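Local coordinates for protein vanadium-dependent bromoperoxidase (Corallina officinalis, PDB 1QHB) that uses hydrogen peroxide and a bound vanadate to halogenate organic substrates with bromide, working as a calcium-stabilised homododecamer, at residues A[154-159]-A[436-441]; A[341-346]-A[378-383]; A[384-389]-A[490-495]. All blocks are in the same frame, centred on the assembly; numbering follows the deposited sequence.

Contact 1. Residues A[154-159]-A[436-441]; sequences ELIAEM and EELSSI
I156 and L438 bury more surface than any other residues where helix 153-167 leans against the junction between helices 432-437 and 439-456. I156 points toward this junction; with CG1 beside the backbone N (chi1 -66°), its CG2 stands anti to that N and comes 3.9 Å from CB of E437. L438 sits in the break itself, having left helical geometry after the first helix and standing at the N-cap position of the second. Its two methyls touch different residues: CD2 lies 3.9 Å from the carbonyl oxygen O of I156, while CD1 reaches CB of M159 at 4.1 Å. M159 offers just this first carbon, because its bent chain carries the sulfur and terminal methyl elsewhere. E437 also contributes through CB, its carboxylate belonging to the exposed side. No hydrogen bond links the two segments; the contacts between side chains are carbon to carbon. L438 continues along helix 153-167 onto A160 and Y163, where I441 joins it. I156 also packs on V433 and L434 of helix 432-437, and on the far flank A157 meets W197 and F198 of helix 196-199.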
loop_
_atom_site.group_PDB
_atom_site.type_symbol
_atom_site.label_atom_id
_atom_site.label_comp_id
_atom_site.label_asym_id
_atom_site.label_seq_id
_atom_site.Cartn_x
_atom_site.Cartn_y
_atom_site.Cartn_z
ATOM N N GLU A 154 47.822 26.817 -5.989
ATOM C CA GLU A 154 46.836 26.882 -7.046
ATOM C C GLU A 154 46.271 28.280 -7.353
ATOM O O GLU A 154 46.137 28.761 -8.500
ATOM C CB GLU A 154 45.656 25.970 -6.777
ATOM C CG GLU A 154 44.804 25.786 -8.041
ATOM C CD GLU A 154 43.791 24.657 -7.947
ATOM O OE1 GLU A 154 43.656 24.074 -6.847
ATOM O OE2 GLU A 154 43.194 24.400 -8.989
ATOM N N LEU A 155 45.872 28.997 -6.293
ATOM C CA LEU A 155 45.258 30.320 -6.444
ATOM C C LEU A 155 46.306 31.301 -6.936
ATOM O O LEU A 155 46.071 32.189 -7.790
ATOM C CB LEU A 155 44.642 30.711 -5.102
ATOM C CG LEU A 155 43.838 31.999 -4.944
ATOM C CD1 LEU A 155 44.779 33.176 -4.714
ATOM C CD2 LEU A 155 42.974 32.314 -6.145
ATOM N N ILE A 156 47.530 31.155 -6.403
ATOM C CA ILE A 156 48.631 32.006 -6.853
ATOM C C ILE A 156 48.769 31.895 -8.371
ATOM O O ILE A 156 48.780 32.917 -9.076
ATOM C CB ILE A 156 49.934 31.647 -6.143
ATOM C CG1 ILE A 156 49.820 31.970 -4.648
ATOM C CG2 ILE A 156 51.097 32.408 -6.785
ATOM C CD1 ILE A 156 50.932 31.325 -3.852
ATOM N N ALA A 157 48.878 30.660 -8.870
ATOM C CA ALA A 157 48.940 30.459 -10.309
ATOM C C ALA A 157 47.691 30.943 -11.027
ATOM O O ALA A 157 47.817 31.332 -12.174
ATOM C CB ALA A 157 49.060 28.951 -10.615
ATOM N N GLU A 158 46.472 30.783 -10.523
ATOM C CA GLU A 158 45.270 31.247 -11.159
ATOM C C GLU A 158 45.303 32.778 -11.270
ATOM O O GLU A 158 44.863 33.275 -12.328
ATOM C CB GLU A 158 44.045 30.846 -10.307
ATOM C CG GLU A 158 43.742 29.337 -10.527
ATOM C CD GLU A 158 42.484 28.884 -9.847
ATOM O OE1 GLU A 158 41.987 29.512 -8.867
ATOM O OE2 GLU A 158 41.928 27.855 -10.283
ATOM N N MET A 159 45.702 33.474 -10.196
ATOM C CA MET A 159 45.753 34.933 -10.265
ATOM C C MET A 159 46.828 35.418 -11.240
ATOM O O MET A 159 46.565 36.302 -12.058
ATOM C CB MET A 159 45.966 35.600 -8.917
ATOM C CG MET A 159 44.757 35.566 -8.004
ATOM S SD MET A 159 43.265 36.199 -8.780
ATOM C CE MET A 159 43.584 37.940 -8.917
ATOM N N GLU A 436 53.845 38.309 -2.661
ATOM C CA GLU A 436 55.273 38.154 -2.915
ATOM C C GLU A 436 55.568 37.411 -4.207
ATOM O O GLU A 436 56.455 37.799 -4.971
ATOM C CB GLU A 436 55.905 37.436 -1.726
ATOM C CG GLU A 436 57.383 37.131 -1.913
ATOM C CD GLU A 436 57.834 36.113 -0.878
ATOM O OE1 GLU A 436 57.719 36.420 0.331
ATOM O OE2 GLU A 436 58.289 35.016 -1.263
ATOM N N GLU A 437 54.871 36.297 -4.449
ATOM C CA GLU A 437 55.120 35.514 -5.643
ATOM C C GLU A 437 54.691 36.164 -6.951
ATOM O O GLU A 437 55.214 35.688 -7.959
ATOM C CB GLU A 437 54.351 34.185 -5.582
ATOM C CG GLU A 437 54.538 33.485 -4.257
ATOM C CD GLU A 437 55.542 32.363 -4.312
ATOM O OE1 GLU A 437 56.295 32.262 -5.303
ATOM O OE2 GLU A 437 55.511 31.594 -3.326
ATOM N N LEU A 438 53.779 37.114 -6.961
ATOM C CA LEU A 438 53.386 37.786 -8.195
ATOM C C LEU A 438 54.105 39.106 -8.411
ATOM O O LEU A 438 53.672 39.876 -9.290
ATOM C CB LEU A 438 51.885 38.136 -8.111
ATOM C CG LEU A 438 50.901 36.966 -8.045
ATOM C CD1 LEU A 438 49.490 37.510 -7.918
ATOM C CD2 LEU A 438 51.070 36.089 -9.282
ATOM N N SER A 439 55.136 39.403 -7.608
ATOM C CA SER A 439 55.806 40.692 -7.671
ATOM C C SER A 439 56.156 41.208 -9.041
ATOM O O SER A 439 55.738 42.340 -9.264
ATOM C CB SER A 439 57.080 40.699 -6.810
ATOM O OG SER A 439 58.082 39.989 -7.516
ATOM N N SER A 440 56.846 40.533 -9.943
ATOM C CA SER A 440 57.141 41.156 -11.235
ATOM C C SER A 440 55.886 41.403 -12.049
ATOM O O SER A 440 55.740 42.486 -12.632
ATOM C CB SER A 440 58.113 40.300 -12.030
ATOM O OG SER A 440 57.890 38.940 -11.774
ATOM N N ILE A 441 54.915 40.460 -12.024
ATOM C CA ILE A 441 53.653 40.747 -12.701
ATOM C C ILE A 441 52.994 41.998 -12.161
ATOM O O ILE A 441 52.474 42.787 -12.937
ATOM C CB ILE A 441 52.718 39.547 -12.555
ATOM C CG1 ILE A 441 53.310 38.362 -13.325
ATOM C CG2 ILE A 441 51.331 39.866 -13.086
ATOM C CD1 ILE A 441 52.617 37.060 -12.918
#

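Contact 2. Residues A[341-346]-A[378-383]; sequences NACLIL and HVLSLV
C343 lays its sulfur over two methyl groups of helix 376-402, SG standing 3.9 Å from CG1 of V379 and 4.0 Å from CD2 of L380. The thiol can touch both because SG extends anti to the backbone N (chi1 -168°), at the end of a bond already directed at the partner helix, so it enters between two successive residues. V379 meets it with the methyl that stands between its own backbone N and carbonyl carbon (chi1 69°); CG2 lies anti to the backbone N. L380 starts to one side of the interface and brings its branched end across to helix 337-349, where CD2 serves two neighbours: besides the cysteine sulfur it meets CD2 of L344 at 4.3 Å, methyl against methyl. L344 likewise leaves its backbone to one side and closes the contact with the end of its chain.

The two segments run nearly antiparallel, at 168°, with their axes 10.7 Å apart. At this spacing the backbones stay apart and the side chains make the contact; no hydrogen bond crosses between the segments. All four touching residues are buried, in a patch of methyl groups round one thiol. Helix 484-499 closes one flank by placing L496 on both C343 and V379, with F499 also against V379. On another flank L344 packs on I271 and Y273 of strand 270-273 and on I278 of strand 276-285. L380 borders the second subunit, where S334 packs against it and the hydroxyl of Y336 bonds to its carbonyl oxygen.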
loop_
_atom_site.group_PDB
_atom_site.type_symbol
_atom_site.label_atom_id
_atom_site.label_comp_id
_atom_site.label_asym_id
_atom_site.label_seq_id
_atom_site.Cartn_x
_atom_site.Cartn_y
_atom_site.Cartn_z
ATOM N N ASN A 341 24.634 27.689 -32.232
ATOM C CA ASN A 341 25.270 28.101 -33.502
ATOM C C ASN A 341 26.131 26.964 -34.039
ATOM O O ASN A 341 26.123 26.829 -35.249
ATOM C CB ASN A 341 26.158 29.340 -33.338
ATOM C CG ASN A 341 25.340 30.574 -32.995
ATOM O OD1 ASN A 341 25.971 31.617 -32.725
ATOM N ND2 ASN A 341 24.021 30.479 -32.957
ATOM N N ALA A 342 26.798 26.236 -33.153
ATOM C CA ALA A 342 27.609 25.091 -33.573
ATOM C C ALA A 342 26.716 24.036 -34.199
ATOM O O ALA A 342 26.943 23.546 -35.303
ATOM C CB ALA A 342 28.326 24.481 -32.386
ATOM N N CYS A 343 25.588 23.789 -33.516
ATOM C CA CYS A 343 24.605 22.878 -34.055
ATOM C C CYS A 343 24.074 23.231 -35.417
ATOM O O CYS A 343 24.009 22.345 -36.257
ATOM C CB CYS A 343 23.428 22.749 -33.064
ATOM S SG CYS A 343 22.247 21.408 -33.375
ATOM N N LEU A 344 23.772 24.496 -35.650
ATOM C CA LEU A 344 23.308 24.952 -36.956
ATOM C C LEU A 344 24.354 24.765 -38.053
ATOM O O LEU A 344 23.975 24.376 -39.151
ATOM C CB LEU A 344 22.872 26.403 -36.854
ATOM C CG LEU A 344 21.647 26.744 -35.999
ATOM C CD1 LEU A 344 21.582 28.262 -35.827
ATOM C CD2 LEU A 344 20.366 26.266 -36.663
ATOM N N ILE A 345 25.634 24.960 -37.769
ATOM C CA ILE A 345 26.700 24.722 -38.745
ATOM C C ILE A 345 26.719 23.227 -39.095
ATOM O O ILE A 345 26.874 22.854 -40.260
ATOM C CB ILE A 345 28.039 25.169 -38.140
ATOM C CG1 ILE A 345 28.076 26.718 -38.073
ATOM C CG2 ILE A 345 29.224 24.726 -39.003
ATOM C CD1 ILE A 345 29.259 27.284 -37.290
ATOM N N LEU A 346 26.657 22.372 -38.067
ATOM C CA LEU A 346 26.723 20.931 -38.238
ATOM C C LEU A 346 25.535 20.489 -39.061
ATOM O O LEU A 346 25.713 19.694 -39.994
ATOM C CB LEU A 346 26.759 20.164 -36.907
ATOM C CG LEU A 346 27.949 20.403 -35.983
ATOM C CD1 LEU A 346 27.766 19.828 -34.598
ATOM C CD2 LEU A 346 29.214 19.810 -36.598
ATOM N N HIS A 378 14.830 17.413 -32.785
ATOM C CA HIS A 378 15.105 16.787 -31.499
ATOM C C HIS A 378 16.325 17.416 -30.855
ATOM O O HIS A 378 16.248 17.889 -29.719
ATOM C CB HIS A 378 15.259 15.306 -31.700
ATOM C CG HIS A 378 15.270 14.495 -30.458
ATOM N ND1 HIS A 378 15.342 13.109 -30.487
ATOM C CD2 HIS A 378 15.205 14.856 -29.144
ATOM C CE1 HIS A 378 15.314 12.675 -29.231
ATOM N NE2 HIS A 378 15.237 13.697 -28.405
ATOM N N VAL A 379 17.473 17.394 -31.565
ATOM C CA VAL A 379 18.684 17.990 -31.031
ATOM C C VAL A 379 18.589 19.503 -30.798
ATOM O O VAL A 379 19.216 20.095 -29.895
ATOM C CB VAL A 379 19.909 17.628 -31.895
ATOM C CG1 VAL A 379 19.953 18.260 -33.277
ATOM C CG2 VAL A 379 21.172 17.981 -31.096
ATOM N N LEU A 380 17.822 20.199 -31.620
ATOM C CA LEU A 380 17.681 21.656 -31.469
ATOM C C LEU A 380 16.916 21.962 -30.196
ATOM O O LEU A 380 17.337 22.939 -29.565
ATOM C CB LEU A 380 16.985 22.293 -32.669
ATOM C CG LEU A 380 17.864 22.436 -33.933
ATOM C CD1 LEU A 380 16.963 22.727 -35.119
ATOM C CD2 LEU A 380 18.880 23.544 -33.720
ATOM N N SER A 381 15.927 21.161 -29.763
ATOM C CA SER A 381 15.294 21.477 -28.479
ATOM C C SER A 381 16.103 20.991 -27.284
ATOM O O SER A 381 16.173 21.618 -26.227
ATOM C CB SER A 381 13.898 20.876 -28.395
ATOM O OG SER A 381 12.929 21.703 -29.016
ATOM N N LEU A 382 16.701 19.820 -27.455
ATOM C CA LEU A 382 17.459 19.179 -26.377
ATOM C C LEU A 382 18.688 19.982 -26.001
ATOM O O LEU A 382 18.968 20.122 -24.803
ATOM C CB LEU A 382 17.788 17.733 -26.754
ATOM C CG LEU A 382 18.222 16.719 -25.703
ATOM C CD1 LEU A 382 17.340 16.795 -24.471
ATOM C CD2 LEU A 382 18.201 15.290 -26.243
ATOM N N VAL A 383 19.394 20.619 -26.962
ATOM C CA VAL A 383 20.608 21.337 -26.579
ATOM C C VAL A 383 20.315 22.558 -25.729
ATOM O O VAL A 383 21.137 23.085 -24.950
ATOM C CB VAL A 383 21.380 21.656 -27.868
ATOM C CG1 VAL A 383 20.663 22.711 -28.714
ATOM C CG2 VAL A 383 22.763 22.172 -27.514
#

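Contact 3. Residues A[384-389]-A[490-495]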
loop_
_atom_site.group_PDB
_atom_site.type_symbol
_atom_site.label_atom_id
_atom_site.label_comp_id
_atom_site.label_asym_id
_atom_site.label_seq_id
_atom_site.Cartn_x
_atom_site.Cartn_y
_atom_site.Cartn_z
ATOM N N THR A 384 19.146 23.159 -25.964
ATOM C CA THR A 384 18.769 24.395 -25.258
ATOM C C THR A 384 18.047 24.084 -23.965
ATOM O O THR A 384 18.253 24.813 -23.006
ATOM C CB THR A 384 17.835 25.287 -26.119
ATOM O OG1 THR A 384 16.684 24.506 -26.488
ATOM C CG2 THR A 384 18.511 25.714 -27.406
ATOM N N GLU A 385 17.287 22.991 -23.888
ATOM C CA GLU A 385 16.511 22.699 -22.661
ATOM C C GLU A 385 17.363 22.272 -21.485
ATOM O O GLU A 385 16.952 22.492 -20.341
ATOM C CB GLU A 385 15.428 21.667 -22.934
ATOM C CG GLU A 385 15.694 20.224 -22.505
ATOM C CD GLU A 385 14.589 19.281 -22.935
ATOM O OE1 GLU A 385 14.135 19.378 -24.094
ATOM O OE2 GLU A 385 14.123 18.407 -22.139
ATOM N N VAL A 386 18.551 21.704 -21.703
ATOM C CA VAL A 386 19.387 21.298 -20.573
ATOM C C VAL A 386 19.943 22.533 -19.895
ATOM O O VAL A 386 20.435 22.368 -18.797
ATOM C CB VAL A 386 20.559 20.406 -20.993
ATOM C CG1 VAL A 386 20.008 19.153 -21.652
ATOM C CG2 VAL A 386 21.542 21.060 -21.990
ATOM N N ALA A 387 20.007 23.703 -20.536
ATOM C CA ALA A 387 20.650 24.854 -19.914
ATOM C C ALA A 387 20.107 25.271 -18.573
ATOM O O ALA A 387 20.876 25.582 -17.653
ATOM C CB ALA A 387 20.699 26.040 -20.874
ATOM N N THR A 388 18.802 25.351 -18.377
ATOM C CA THR A 388 18.263 25.807 -17.084
ATOM C C THR A 388 18.388 24.745 -16.020
ATOM O O THR A 388 18.645 25.068 -14.856
ATOM C CB THR A 388 16.806 26.260 -17.245
ATOM O OG1 THR A 388 16.115 25.253 -18.020
ATOM C CG2 THR A 388 16.769 27.595 -17.957
ATOM N N ARG A 389 18.508 23.459 -16.420
ATOM C CA ARG A 389 18.697 22.408 -15.423
ATOM C C ARG A 389 20.115 22.535 -14.872
ATOM O O ARG A 389 20.309 22.398 -13.663
ATOM C CB ARG A 389 18.445 21.032 -16.016
ATOM C CG ARG A 389 16.988 20.709 -16.144
ATOM C CD ARG A 389 16.364 21.124 -17.465
ATOM N NE ARG A 389 14.900 20.979 -17.385
ATOM C CZ ARG A 389 14.063 21.553 -18.252
ATOM N NH1 ARG A 389 14.475 22.334 -19.244
ATOM N NH2 ARG A 389 12.750 21.328 -18.080
ATOM N N GLY A 490 29.254 22.825 -20.675
ATOM C CA GLY A 490 29.416 21.420 -20.415
ATOM C C GLY A 490 28.209 20.588 -20.767
ATOM O O GLY A 490 28.360 19.501 -21.319
ATOM N N ALA A 491 27.035 21.049 -20.325
ATOM C CA ALA A 491 25.829 20.297 -20.636
ATOM C C ALA A 491 25.535 20.318 -22.134
ATOM O O ALA A 491 25.119 19.282 -22.638
ATOM C CB ALA A 491 24.659 20.919 -19.892
ATOM N N CYS A 492 25.568 21.480 -22.765
ATOM C CA CYS A 492 25.256 21.598 -24.156
ATOM C C CYS A 492 26.227 20.824 -25.077
ATOM O O CYS A 492 25.741 20.169 -25.995
ATOM C CB CYS A 492 25.222 23.101 -24.543
ATOM S SG CYS A 492 23.893 24.063 -23.810
ATOM N N VAL A 493 27.547 20.851 -24.879
ATOM C CA VAL A 493 28.389 20.115 -25.809
ATOM C C VAL A 493 28.269 18.604 -25.557
ATOM O O VAL A 493 28.450 17.863 -26.497
ATOM C CB VAL A 493 29.857 20.590 -25.914
ATOM C CG1 VAL A 493 29.957 22.066 -26.314
ATOM C CG2 VAL A 493 30.593 20.311 -24.628
ATOM N N THR A 494 27.888 18.161 -24.369
ATOM C CA THR A 494 27.607 16.759 -24.072
ATOM C C THR A 494 26.414 16.312 -24.913
ATOM O O THR A 494 26.561 15.292 -25.624
ATOM C CB THR A 494 27.337 16.552 -22.572
ATOM O OG1 THR A 494 28.553 16.902 -21.914
ATOM C CG2 THR A 494 27.020 15.093 -22.216
ATOM N N ILE A 495 25.379 17.162 -25.029
ATOM C CA ILE A 495 24.228 16.766 -25.861
ATOM C C ILE A 495 24.628 16.640 -27.315
ATOM O O ILE A 495 24.189 15.730 -28.057
ATOM C CB ILE A 495 23.106 17.824 -25.732
ATOM C CG1 ILE A 495 22.417 17.838 -24.387
ATOM C CG2 ILE A 495 22.026 17.648 -26.837
ATOM C CD1 ILE A 495 21.934 16.469 -23.863
#
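V386 drives both its methyls into the face of helix 484-499 and buries more surface than any other residue here. CG2 comes 3.8 Å from CB of A491 and 4.2 Å from SG of C492, while CG1 meets CG1 of I495 at 3.9 Å, one turn further on. With chi1 -60°, CG1 lies beside the backbone N and CG2 between N and the carbonyl carbon, which sends CG2 to A491 and CG1 to I495; V386 and I495 lie alongside one another, running opposite ways. The axes of the two segments approach to 8.6 Å at 148°, a closeness consistent with the small A491 at the nearest point. Cutting V386 back to an alanine is likely to open a gap against A491 and I495 and take from the C492 sulfur the methyl beside it.

Packing is looser beyond the valine. CB of A387 is 4.8 Å from SG of C492, and T384 directs its CB away from helix 484-499. The polar groups of E385 and R389 lie apart from this apolar core, towards a second subunit rather than solvent. R389 folds back so that NH1 donates to O of E385 at 2.7 Å, with the oxygen near the guanidinium plane and the donor tilted 28° from the carbonyl plane. Between subunits, the same NH1 forms a salt bridge to E385 of the second subunit, and E385 pairs in turn with R389 of that subunit; NE bridges to D133 of its own chain. Helix 376-402 thus separates its chemistry by face: apolar groups bind it to helix 484-499, while buried charges join two subunits of the dodecamer, their pairing probably offsetting their burial, though E135 close to E385 may shift the ionisation of that acid.

Overall arrangement
Contacts 2 and 3 are neighbours, with centres 11 Å apart, and share helix 376-402, which meets helix 337-349 through 378-383 and helix 484-499 through 384-389. They touch through V383 and L382, which pack on C492 and I495, and both border the second subunit. Contact 1 lies across the chain's centre, its nearest atoms about 26 Å from contact 2 and about 17 Å from contact 3. Contacts 1 and 3 both lie near residues of the vanadate site: the side chain of M159 is about 9 Å from that of R406, and that of C492 about 10 Å from that of H485. Contact 2 lies away from the vanadate and calcium sites.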